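Local coordinates for uncharacterized protein AF_0924 (Archaeoglobus fulgidus, PDB 3DT5) that is of unknown function but is probably a membrane protein whose C-terminal domain binds a calcium ion in the crystal, at residues K25-L30 with D99-E104; P29-F34 with P126-G131; L63-M68 with K95-V100. All blocks are in the same frame, centred on the assembly; numbering follows the deposited sequence.

Interaction 1: residues K25-L30 with D99-E104; sequences KFYIPL and DVLWEE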
loop_
_atom_site.group_PDB
_atom_site.type_symbol
_atom_site.label_atom_id
_atom_site.label_comp_id
_atom_site.label_asym_id
_atom_site.label_seq_id
_atom_site.Cartn_x
_atom_site.Cartn_y
_atom_site.Cartn_z
ATOM N N LYS A 25 -3.588 1.011 10.038
ATOM C CA LYS A 25 -2.841 -0.253 10.177
ATOM C C LYS A 25 -2.633 -0.894 8.798
ATOM O O LYS A 25 -1.848 -1.823 8.668
ATOM C CB LYS A 25 -3.542 -1.250 11.130
ATOM C CG LYS A 25 -3.626 -0.759 12.622
ATOM C CD LYS A 25 -4.418 -1.781 13.429
ATOM C CE LYS A 25 -4.514 -1.380 14.866
ATOM N NZ LYS A 25 -4.436 -2.601 15.744
ATOM N N PHE A 26 -3.366 -0.436 7.796
ATOM C CA PHE A 26 -3.279 -1.072 6.486
ATOM C C PHE A 26 -2.977 -0.060 5.380
ATOM O O PHE A 26 -1.887 -0.089 4.826
ATOM C CB PHE A 26 -4.560 -1.892 6.151
ATOM C CG PHE A 26 -4.432 -2.624 4.824
ATOM C CD1 PHE A 26 -3.848 -3.898 4.762
ATOM C CD2 PHE A 26 -4.808 -1.996 3.657
ATOM C CE1 PHE A 26 -3.666 -4.578 3.541
ATOM C CE2 PHE A 26 -4.633 -2.653 2.394
ATOM C CZ PHE A 26 -4.053 -3.931 2.355
ATOM N N TYR A 27 -3.913 0.850 5.099
ATOM C CA TYR A 27 -3.777 1.697 3.903
ATOM C C TYR A 27 -2.553 2.613 3.984
ATOM O O TYR A 27 -1.733 2.637 3.087
ATOM C CB TYR A 27 -5.042 2.520 3.669
ATOM C CG TYR A 27 -6.159 1.627 3.192
ATOM C CD1 TYR A 27 -6.166 1.143 1.871
ATOM C CD2 TYR A 27 -7.114 1.151 4.082
ATOM C CE1 TYR A 27 -7.166 0.231 1.445
ATOM C CE2 TYR A 27 -8.112 0.245 3.673
ATOM C CZ TYR A 27 -8.127 -0.193 2.346
ATOM O OH TYR A 27 -9.070 -1.076 1.903
ATOM N N ILE A 28 -2.460 3.380 5.062
ATOM C CA ILE A 28 -1.359 4.344 5.184
ATOM C C ILE A 28 0.029 3.665 5.209
ATOM O O ILE A 28 0.910 4.059 4.445
ATOM C CB ILE A 28 -1.585 5.309 6.372
ATOM C CG1 ILE A 28 -2.832 6.165 6.080
ATOM C CG2 ILE A 28 -0.287 6.205 6.644
ATOM C CD1 ILE A 28 -3.391 6.920 7.266
ATOM N N PRO A 29 0.241 2.637 6.076
ATOM C CA PRO A 29 1.579 2.029 6.004
ATOM C C PRO A 29 1.916 1.410 4.659
ATOM O O PRO A 29 3.056 1.507 4.234
ATOM C CB PRO A 29 1.591 0.963 7.117
ATOM C CG PRO A 29 0.264 0.984 7.721
ATOM C CD PRO A 29 -0.583 2.082 7.157
ATOM N N LEU A 30 0.956 0.759 3.985
ATOM C CA LEU A 30 1.314 0.088 2.721
ATOM C C LEU A 30 1.583 1.147 1.628
ATOM O O LEU A 30 2.547 1.010 0.815
ATOM C CB LEU A 30 0.151 -0.821 2.258
ATOM C CG LEU A 30 0.500 -1.733 1.058
ATOM C CD1 LEU A 30 1.739 -2.629 1.391
ATOM C CD2 LEU A 30 -0.729 -2.618 0.759
ATOM N N ASP A 99 -2.378 0.717 -7.576
ATOM C CA ASP A 99 -3.421 1.617 -8.136
ATOM C C ASP A 99 -4.793 1.322 -7.513
ATOM O O ASP A 99 -5.548 2.251 -7.147
ATOM C CB ASP A 99 -3.460 1.504 -9.645
ATOM C CG ASP A 99 -2.301 2.275 -10.335
ATOM O OD1 ASP A 99 -1.694 3.223 -9.724
ATOM O OD2 ASP A 99 -2.029 1.937 -11.516
ATOM N N VAL A 100 -5.108 0.024 -7.376
ATOM C CA VAL A 100 -6.323 -0.386 -6.630
ATOM C C VAL A 100 -6.272 0.027 -5.149
ATOM O O VAL A 100 -7.266 0.509 -4.621
ATOM C CB VAL A 100 -6.620 -1.915 -6.744
ATOM C CG1 VAL A 100 -7.863 -2.283 -5.932
ATOM C CG2 VAL A 100 -6.866 -2.279 -8.221
ATOM N N LEU A 101 -5.139 -0.188 -4.485
ATOM C CA LEU A 101 -4.955 0.271 -3.109
ATOM C C LEU A 101 -5.259 1.778 -2.943
ATOM O O LEU A 101 -5.941 2.218 -1.992
ATOM C CB LEU A 101 -3.497 -0.002 -2.713
ATOM C CG LEU A 101 -2.944 0.576 -1.380
ATOM C CD1 LEU A 101 -3.565 -0.158 -0.228
ATOM C CD2 LEU A 101 -1.384 0.393 -1.366
ATOM N N TRP A 102 -4.742 2.579 -3.877
ATOM C CA TRP A 102 -4.957 4.019 -3.826
ATOM C C TRP A 102 -6.458 4.327 -4.002
ATOM O O TRP A 102 -7.048 5.098 -3.240
ATOM C CB TRP A 102 -4.136 4.740 -4.907
ATOM C CG TRP A 102 -4.346 6.240 -4.788
ATOM C CD1 TRP A 102 -5.134 7.059 -5.598
ATOM C CD2 TRP A 102 -3.837 7.072 -3.745
ATOM N NE1 TRP A 102 -5.087 8.359 -5.114
ATOM C CE2 TRP A 102 -4.301 8.394 -3.991
ATOM C CE3 TRP A 102 -2.979 6.847 -2.655
ATOM C CZ2 TRP A 102 -3.969 9.470 -3.157
ATOM C CZ3 TRP A 102 -2.654 7.933 -1.822
ATOM C CH2 TRP A 102 -3.145 9.217 -2.089
ATOM N N GLU A 103 -7.112 3.737 -4.996
ATOM C CA GLU A 103 -8.564 3.964 -5.149
ATOM C C GLU A 103 -9.343 3.580 -3.875
ATOM O O GLU A 103 -10.243 4.327 -3.415
ATOM C CB GLU A 103 -9.107 3.250 -6.390
ATOM C CG GLU A 103 -8.515 3.769 -7.730
ATOM C CD GLU A 103 -8.589 5.302 -7.923
ATOM O OE1 GLU A 103 -7.564 5.939 -8.310
ATOM O OE2 GLU A 103 -9.678 5.877 -7.705
ATOM N N GLU A 104 -9.035 2.420 -3.303
ATOM C CA GLU A 104 -9.726 2.012 -2.045
ATOM C C GLU A 104 -9.463 2.997 -0.925
ATOM O O GLU A 104 -10.354 3.339 -0.182
ATOM C CB GLU A 104 -9.289 0.644 -1.511
ATOM C CG GLU A 104 -9.853 -0.502 -2.282
ATOM C CD GLU A 104 -9.866 -1.799 -1.518
ATOM O OE1 GLU A 104 -10.549 -2.693 -2.054
ATOM O OE2 GLU A 104 -9.195 -2.009 -0.451
#
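Tyr27 and Leu101, with CA atoms 7.3 Å apart, mark the backbone register between the helical segments 25-30 and 99-104, whose axes approach to 10.4 Å and run at 126° to each other, nearer antiparallel than parallel. The pairing illustrates how two helices can share a greasy core with one polar clasp at its side. Leu101 supplies the core with both branches. Its CD1 lies 3.6 Å from Tyr27 CD1 and also reaches Phe26 CE2, meeting both rings at a slant, while its CD2 sits 3.7 Å from Leu30 CG. With CG of Leu101 anti to the backbone N (chi1 171°), the fork is carried into the gap between the helices, where Leu30 points toward it. The two aromatic neighbours also brace each other: Phe26 CD2 stands 3.7 Å above the Tyr27 ring, over its centre. The clasp is the phenol of Tyr27, which donates to the carboxylate of Glu104, with OH to OE2 at 2.5 Å. OE2 lies at the edge of the tyrosine ring and is met on the anti side of the carboxylate, with the hydroxyl 35° out of its plane. Gly59 N bonds to both oxygens of this pair, and Leu62 N donates to Glu104 OE1, so two backbone amides around the N-terminal end of helix 60-65 grip both carboxylate oxygens. Around this core, Leu62 of helix 60-65 packs on Phe26 and Leu101, Ile50 of helix 43-52 covers Phe26 and Leu30, and Phe105 and Val108, further along helix 88-116, touch Tyr27.

Interaction 2: residues P29-F34 with P126-G131; sequences PLIKAF and PDWLIG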
loop_
_atom_site.group_PDB
_atom_site.type_symbol
_atom_site.label_atom_id
_atom_site.label_comp_id
_atom_site.label_asym_id
_atom_site.label_seq_id
_atom_site.Cartn_x
_atom_site.Cartn_y
_atom_site.Cartn_z
ATOM N N PRO A 29 0.241 2.637 6.076
ATOM C CA PRO A 29 1.579 2.029 6.004
ATOM C C PRO A 29 1.916 1.410 4.659
ATOM O O PRO A 29 3.056 1.507 4.234
ATOM C CB PRO A 29 1.591 0.963 7.117
ATOM C CG PRO A 29 0.264 0.984 7.721
ATOM C CD PRO A 29 -0.583 2.082 7.157
ATOM N N LEU A 30 0.956 0.759 3.985
ATOM C CA LEU A 30 1.314 0.088 2.721
ATOM C C LEU A 30 1.583 1.147 1.628
ATOM O O LEU A 30 2.547 1.010 0.815
ATOM C CB LEU A 30 0.151 -0.821 2.258
ATOM C CG LEU A 30 0.500 -1.733 1.058
ATOM C CD1 LEU A 30 1.739 -2.629 1.391
ATOM C CD2 LEU A 30 -0.729 -2.618 0.759
ATOM N N ILE A 31 0.735 2.187 1.597
ATOM C CA ILE A 31 0.984 3.320 0.674
ATOM C C ILE A 31 2.401 3.927 0.906
ATOM O O ILE A 31 3.168 4.140 -0.070
ATOM C CB ILE A 31 -0.162 4.407 0.723
ATOM C CG1 ILE A 31 -1.466 3.817 0.149
ATOM C CG2 ILE A 31 0.233 5.674 -0.087
ATOM C CD1 ILE A 31 -2.738 4.659 0.470
ATOM N N LYS A 32 2.725 4.266 2.152
ATOM C CA LYS A 32 4.068 4.772 2.488
ATOM C C LYS A 32 5.209 3.842 2.071
ATOM O O LYS A 32 6.213 4.295 1.570
ATOM C CB LYS A 32 4.163 5.095 3.968
ATOM C CG LYS A 32 3.384 6.386 4.257
ATOM C CD LYS A 32 3.882 7.136 5.454
ATOM C CE LYS A 32 3.193 6.661 6.707
ATOM N NZ LYS A 32 2.880 7.746 7.731
ATOM N N ALA A 33 5.076 2.550 2.312
ATOM C CA ALA A 33 6.116 1.582 1.918
ATOM C C ALA A 33 6.461 1.657 0.442
ATOM O O ALA A 33 7.591 1.340 0.067
ATOM C CB ALA A 33 5.666 0.107 2.281
ATOM N N PHE A 34 5.487 2.019 -0.396
ATOM C CA PHE A 34 5.719 2.084 -1.855
ATOM C C PHE A 34 5.801 3.494 -2.431
ATOM O O PHE A 34 5.910 3.650 -3.636
ATOM C CB PHE A 34 4.647 1.249 -2.579
ATOM C CG PHE A 34 4.883 -0.233 -2.414
ATOM C CD1 PHE A 34 5.782 -0.889 -3.247
ATOM C CD2 PHE A 34 4.283 -0.938 -1.372
ATOM C CE1 PHE A 34 6.027 -2.279 -3.075
ATOM C CE2 PHE A 34 4.531 -2.314 -1.196
ATOM C CZ PHE A 34 5.413 -2.965 -2.055
ATOM N N PRO A 126 0.503 9.635 -5.054
ATOM C CA PRO A 126 1.957 9.729 -5.236
ATOM C C PRO A 126 2.473 8.874 -6.406
ATOM O O PRO A 126 1.729 8.018 -6.939
ATOM C CB PRO A 126 2.511 9.182 -3.907
ATOM C CG PRO A 126 1.513 8.146 -3.513
ATOM C CD PRO A 126 0.139 8.635 -4.019
ATOM N N ASP A 127 3.729 9.105 -6.793
ATOM C CA ASP A 127 4.441 8.230 -7.708
ATOM C C ASP A 127 4.806 6.974 -6.935
ATOM O O ASP A 127 5.300 7.064 -5.832
ATOM C CB ASP A 127 5.720 8.929 -8.223
ATOM C CG ASP A 127 5.391 10.186 -9.012
ATOM O OD1 ASP A 127 4.310 10.215 -9.625
ATOM O OD2 ASP A 127 6.173 11.155 -8.997
ATOM N N TRP A 128 4.580 5.807 -7.527
ATOM C CA TRP A 128 4.987 4.545 -6.898
ATOM C C TRP A 128 6.502 4.380 -7.088
ATOM O O TRP A 128 7.024 4.613 -8.194
ATOM C CB TRP A 128 4.231 3.392 -7.526
ATOM C CG TRP A 128 2.742 3.535 -7.355
ATOM C CD1 TRP A 128 1.788 3.461 -8.331
ATOM C CD2 TRP A 128 2.051 3.786 -6.118
ATOM N NE1 TRP A 128 0.527 3.629 -7.775
ATOM C CE2 TRP A 128 0.664 3.831 -6.419
ATOM C CE3 TRP A 128 2.460 3.927 -4.781
ATOM C CZ2 TRP A 128 -0.312 4.017 -5.418
ATOM C CZ3 TRP A 128 1.477 4.101 -3.775
ATOM C CH2 TRP A 128 0.116 4.157 -4.113
ATOM N N LEU A 129 7.205 4.033 -6.029
ATOM C CA LEU A 129 8.671 3.907 -6.107
ATOM C C LEU A 129 9.029 2.454 -6.511
ATOM O O LEU A 129 9.579 1.681 -5.712
ATOM C CB LEU A 129 9.311 4.300 -4.780
ATOM C CG LEU A 129 9.122 5.792 -4.426
ATOM C CD1 LEU A 129 9.649 6.085 -3.080
ATOM C CD2 LEU A 129 9.759 6.778 -5.429
ATOM N N ILE A 130 8.652 2.091 -7.738
ATOM C CA ILE A 130 8.826 0.740 -8.220
ATOM C C ILE A 130 9.447 0.765 -9.628
ATOM O O ILE A 130 9.218 1.699 -10.402
ATOM C CB ILE A 130 7.493 -0.045 -8.223
ATOM C CG1 ILE A 130 6.408 0.628 -9.110
ATOM C CG2 ILE A 130 6.980 -0.328 -6.738
ATOM C CD1 ILE A 130 5.171 -0.262 -9.347
ATOM N N GLY A 131 10.206 -0.273 -9.960
ATOM C CA GLY A 131 10.873 -0.349 -11.285
ATOM C C GLY A 131 11.257 -1.767 -11.625
ATOM O O GLY A 131 11.256 -2.633 -10.758
#
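Phe34 and Leu129 join helix 16-35 to the chain that runs into strand 130-131 by a single backbone hydrogen bond, from Leu129 N to Phe34 O at 2.7 Å. The bond is short and almost straight, 176° at the hydrogen, although the donor is tilted 23° from the carbonyl plane. The carbonyl receives this one strong donor and one C-H...O contact, from Trp128 CA to Phe34 O at 3.5 Å, with the edge of the indole close by at CE3. It is a small example of how a main-chain oxygen near the C-terminal end of helix 16-35 is paired with an amide far along the chain. The indole N-H is spent elsewhere, on the carboxylate of Asp99.

The apolar contacts lie on both sides of this bond. Toward Pro126, Ile31 CG2 approaches Trp128 CZ3 to 4.2 Å, and the same methyl brushes Pro126 CG more loosely. Phe34 CB packs against Trp128 CE3 at 4.1 Å. Toward Gly131, CG1 of Ile130 sits between the backbone N and the carbonyl carbon (chi1 59°), which leaves CG2 as the methyl that meets the Phe34 edge, 3.7 Å from CD1, while Trp94 stacks on that ring and Phe70 meets it edge-to-face.

Leu129 is the centre of an inverse gamma turn, closed by a weak bond from Ile130 N to Trp128 O. The tight turn leads directly into strand 130-131, which pairs in parallel with strand 83-85 in a small mixed sheet, and the Phe34 carbonyl holds the turn at its centre.

Interaction 3: residues L63-M68 with K95-V100; sequences LRVLPM and KEALDV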
loop_
_atom_site.group_PDB
_atom_site.type_symbol
_atom_site.label_atom_id
_atom_site.label_comp_id
_atom_site.label_asym_id
_atom_site.label_seq_id
_atom_site.Cartn_x
_atom_site.Cartn_y
_atom_site.Cartn_z
ATOM N N LEU A 63 -8.219 -7.219 -2.379
ATOM C CA LEU A 63 -7.806 -8.596 -2.100
ATOM C C LEU A 63 -7.758 -9.413 -3.382
ATOM O O LEU A 63 -6.950 -10.327 -3.489
ATOM C CB LEU A 63 -8.741 -9.255 -1.071
ATOM C CG LEU A 63 -8.628 -8.582 0.297
ATOM C CD1 LEU A 63 -9.620 -9.258 1.229
ATOM C CD2 LEU A 63 -7.195 -8.830 0.854
ATOM N N ARG A 64 -8.631 -9.128 -4.353
ATOM C CA ARG A 64 -8.556 -9.842 -5.643
ATOM C C ARG A 64 -7.196 -9.757 -6.335
ATOM O O ARG A 64 -6.808 -10.675 -7.061
ATOM C CB ARG A 64 -9.662 -9.362 -6.586
ATOM C CG ARG A 64 -10.950 -10.082 -6.142
ATOM C CD ARG A 64 -12.181 -9.589 -6.699
ATOM N NE ARG A 64 -13.105 -10.708 -6.583
ATOM C CZ ARG A 64 -14.428 -10.616 -6.621
ATOM N NH1 ARG A 64 -15.022 -9.433 -6.748
ATOM N NH2 ARG A 64 -15.160 -11.729 -6.535
ATOM N N VAL A 65 -6.521 -8.621 -6.175
ATOM C CA VAL A 65 -5.310 -8.351 -6.963
ATOM C C VAL A 65 -4.067 -8.217 -6.109
ATOM O O VAL A 65 -2.961 -8.204 -6.639
ATOM C CB VAL A 65 -5.450 -7.065 -7.900
ATOM C CG1 VAL A 65 -6.597 -7.260 -8.932
ATOM C CG2 VAL A 65 -5.707 -5.817 -7.069
ATOM N N LEU A 66 -4.215 -8.122 -4.786
ATOM C CA LEU A 66 -3.046 -7.850 -3.942
ATOM C C LEU A 66 -2.171 -9.117 -3.867
ATOM O O LEU A 66 -2.694 -10.183 -3.479
ATOM C CB LEU A 66 -3.498 -7.451 -2.521
ATOM C CG LEU A 66 -2.407 -7.105 -1.486
ATOM C CD1 LEU A 66 -1.677 -5.776 -1.892
ATOM C CD2 LEU A 66 -3.072 -6.995 -0.081
ATOM N N PRO A 67 -0.871 -9.042 -4.263
ATOM C CA PRO A 67 -0.019 -10.228 -4.187
ATOM C C PRO A 67 0.119 -10.747 -2.736
ATOM O O PRO A 67 -0.055 -9.989 -1.765
ATOM C CB PRO A 67 1.370 -9.706 -4.666
ATOM C CG PRO A 67 1.015 -8.494 -5.571
ATOM C CD PRO A 67 -0.134 -7.876 -4.794
HETATM N N MSE A 68 0.418 -12.041 -2.626
HETATM C CA MSE A 68 0.588 -12.728 -1.345
HETATM C C MSE A 68 2.021 -12.664 -0.834
HETATM O O MSE A 68 2.276 -12.878 0.346
HETATM C CB MSE A 68 0.306 -14.221 -1.551
HETATM C CG MSE A 68 -0.363 -14.849 -0.377
HETATM SE SE MSE A 68 -2.199 -14.232 -0.449
HETATM C CE MSE A 68 -2.397 -13.881 -2.382
ATOM N N LYS A 95 2.169 -2.909 -9.665
ATOM C CA LYS A 95 1.666 -1.618 -10.143
ATOM C C LYS A 95 0.114 -1.582 -10.154
ATOM O O LYS A 95 -0.520 -0.629 -9.721
ATOM C CB LYS A 95 2.219 -1.317 -11.532
ATOM C CG LYS A 95 1.905 0.130 -11.948
ATOM C CD LYS A 95 1.774 0.305 -13.462
ATOM C CE LYS A 95 0.638 1.321 -13.752
ATOM N NZ LYS A 95 0.214 1.254 -15.197
ATOM N N GLU A 96 -0.482 -2.649 -10.668
ATOM C CA GLU A 96 -1.928 -2.801 -10.705
ATOM C C GLU A 96 -2.530 -2.767 -9.280
ATOM O O GLU A 96 -3.534 -2.098 -9.020
ATOM C CB GLU A 96 -2.211 -4.118 -11.413
ATOM C CG GLU A 96 -3.586 -4.635 -11.300
ATOM C CD GLU A 96 -3.817 -5.829 -12.247
ATOM O OE1 GLU A 96 -3.136 -5.918 -13.319
ATOM O OE2 GLU A 96 -4.692 -6.665 -11.916
ATOM N N ALA A 97 -1.919 -3.502 -8.360
ATOM C CA ALA A 97 -2.442 -3.564 -6.992
ATOM C C ALA A 97 -2.304 -2.229 -6.266
ATOM O O ALA A 97 -3.218 -1.862 -5.528
ATOM C CB ALA A 97 -1.780 -4.690 -6.197
ATOM N N LEU A 98 -1.175 -1.532 -6.446
ATOM C CA LEU A 98 -0.991 -0.219 -5.817
ATOM C C LEU A 98 -2.041 0.780 -6.298
ATOM O O LEU A 98 -2.553 1.568 -5.498
ATOM C CB LEU A 98 0.440 0.343 -6.032
ATOM C CG LEU A 98 1.514 -0.472 -5.292
ATOM C CD1 LEU A 98 2.919 -0.055 -5.762
ATOM C CD2 LEU A 98 1.371 -0.248 -3.814
ATOM N N ASP A 99 -2.378 0.717 -7.576
ATOM C CA ASP A 99 -3.421 1.617 -8.136
ATOM C C ASP A 99 -4.793 1.322 -7.513
ATOM O O ASP A 99 -5.548 2.251 -7.147
ATOM C CB ASP A 99 -3.460 1.504 -9.645
ATOM C CG ASP A 99 -2.301 2.275 -10.335
ATOM O OD1 ASP A 99 -1.694 3.223 -9.724
ATOM O OD2 ASP A 99 -2.029 1.937 -11.516
ATOM N N VAL A 100 -5.108 0.024 -7.376
ATOM C CA VAL A 100 -6.323 -0.386 -6.630
ATOM C C VAL A 100 -6.272 0.027 -5.149
ATOM O O VAL A 100 -7.266 0.509 -4.621
ATOM C CB VAL A 100 -6.620 -1.915 -6.744
ATOM C CG1 VAL A 100 -7.863 -2.283 -5.932
ATOM C CG2 VAL A 100 -6.866 -2.279 -8.221
#
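Val65 and Ala97 lie at the heart of the contact between segment 63-68, at the C-terminal part of helix 60-65 and the chain after it, and segment 95-100 of helix 88-116. The backbones come close, with the CA atoms of Leu66 and Ala97 5.3 Å apart, an approach consistent with the small side chain of Ala97. Val65 is the side chain to follow. Its CB points at the helix and already stands 4.1 Å from Glu96 OE2. From there the two methyls part company. CG1, anti to the carbonyl carbon (chi1 -61°), turns to the acidic side and comes to 3.6 Å from OE2 of Glu96, whose extended side chain crosses the valine at about a right angle. CG2, held between the backbone N and the carbonyl carbon, turns to the helix surface instead: it reaches Val100 CG2 at 3.9 Å and Ala97 CB at 4.2 Å. One short branched side chain therefore touches Glu96, Ala97 and Val100, about one turn of the helix.

The methyl of Ala97 is the counterpart on the other side. Val65 O lies 3.7 Å from its CB, Pro67 CD closes on it at 3.9 Å, and Leu66 CD1 touches it more distantly. Leu66 itself turns inward to Phe26 of helix 16-35, while Arg55 bonds to the carbonyl oxygens of Leu66 and Pro67.

Across the two segments the chemistry is that of apolar packing, with two oxygens, Glu96 OE2 and Val65 O, touching methyls without forming hydrogen bonds. Directional bonding therefore does not set the alignment; it rests on shape, with the Ala97 methyl received among Val65, Leu66 and Pro67.

Overall arrangement
Helix 88-116 supplies a segment to interactions 1 and 3 and is touched by interaction 2. Interactions 1 and 3 use overlapping parts of it, with centres about 10 Å apart, and they join where Leu66 CD2 lies 4.0 Å from Phe26 CZ. Interactions 1 and 2 share helix 16-35, and Leu101 CD2 packs 3.7 Å from Ile31 CG1. Interaction 2 reaches the same long helix through Trp128 NE1, 3.0 Å from Asp99 OD1, and through Phe34 CG, 3.8 Å from Leu98 CD2. The calcium ion, bound at Glu44, Lys71, Ala74 and Asp75, lies away from all three: about 10 Å from the side chain of Phe34, 13 Å from that of Pro67 and 14 Å from that of Leu30.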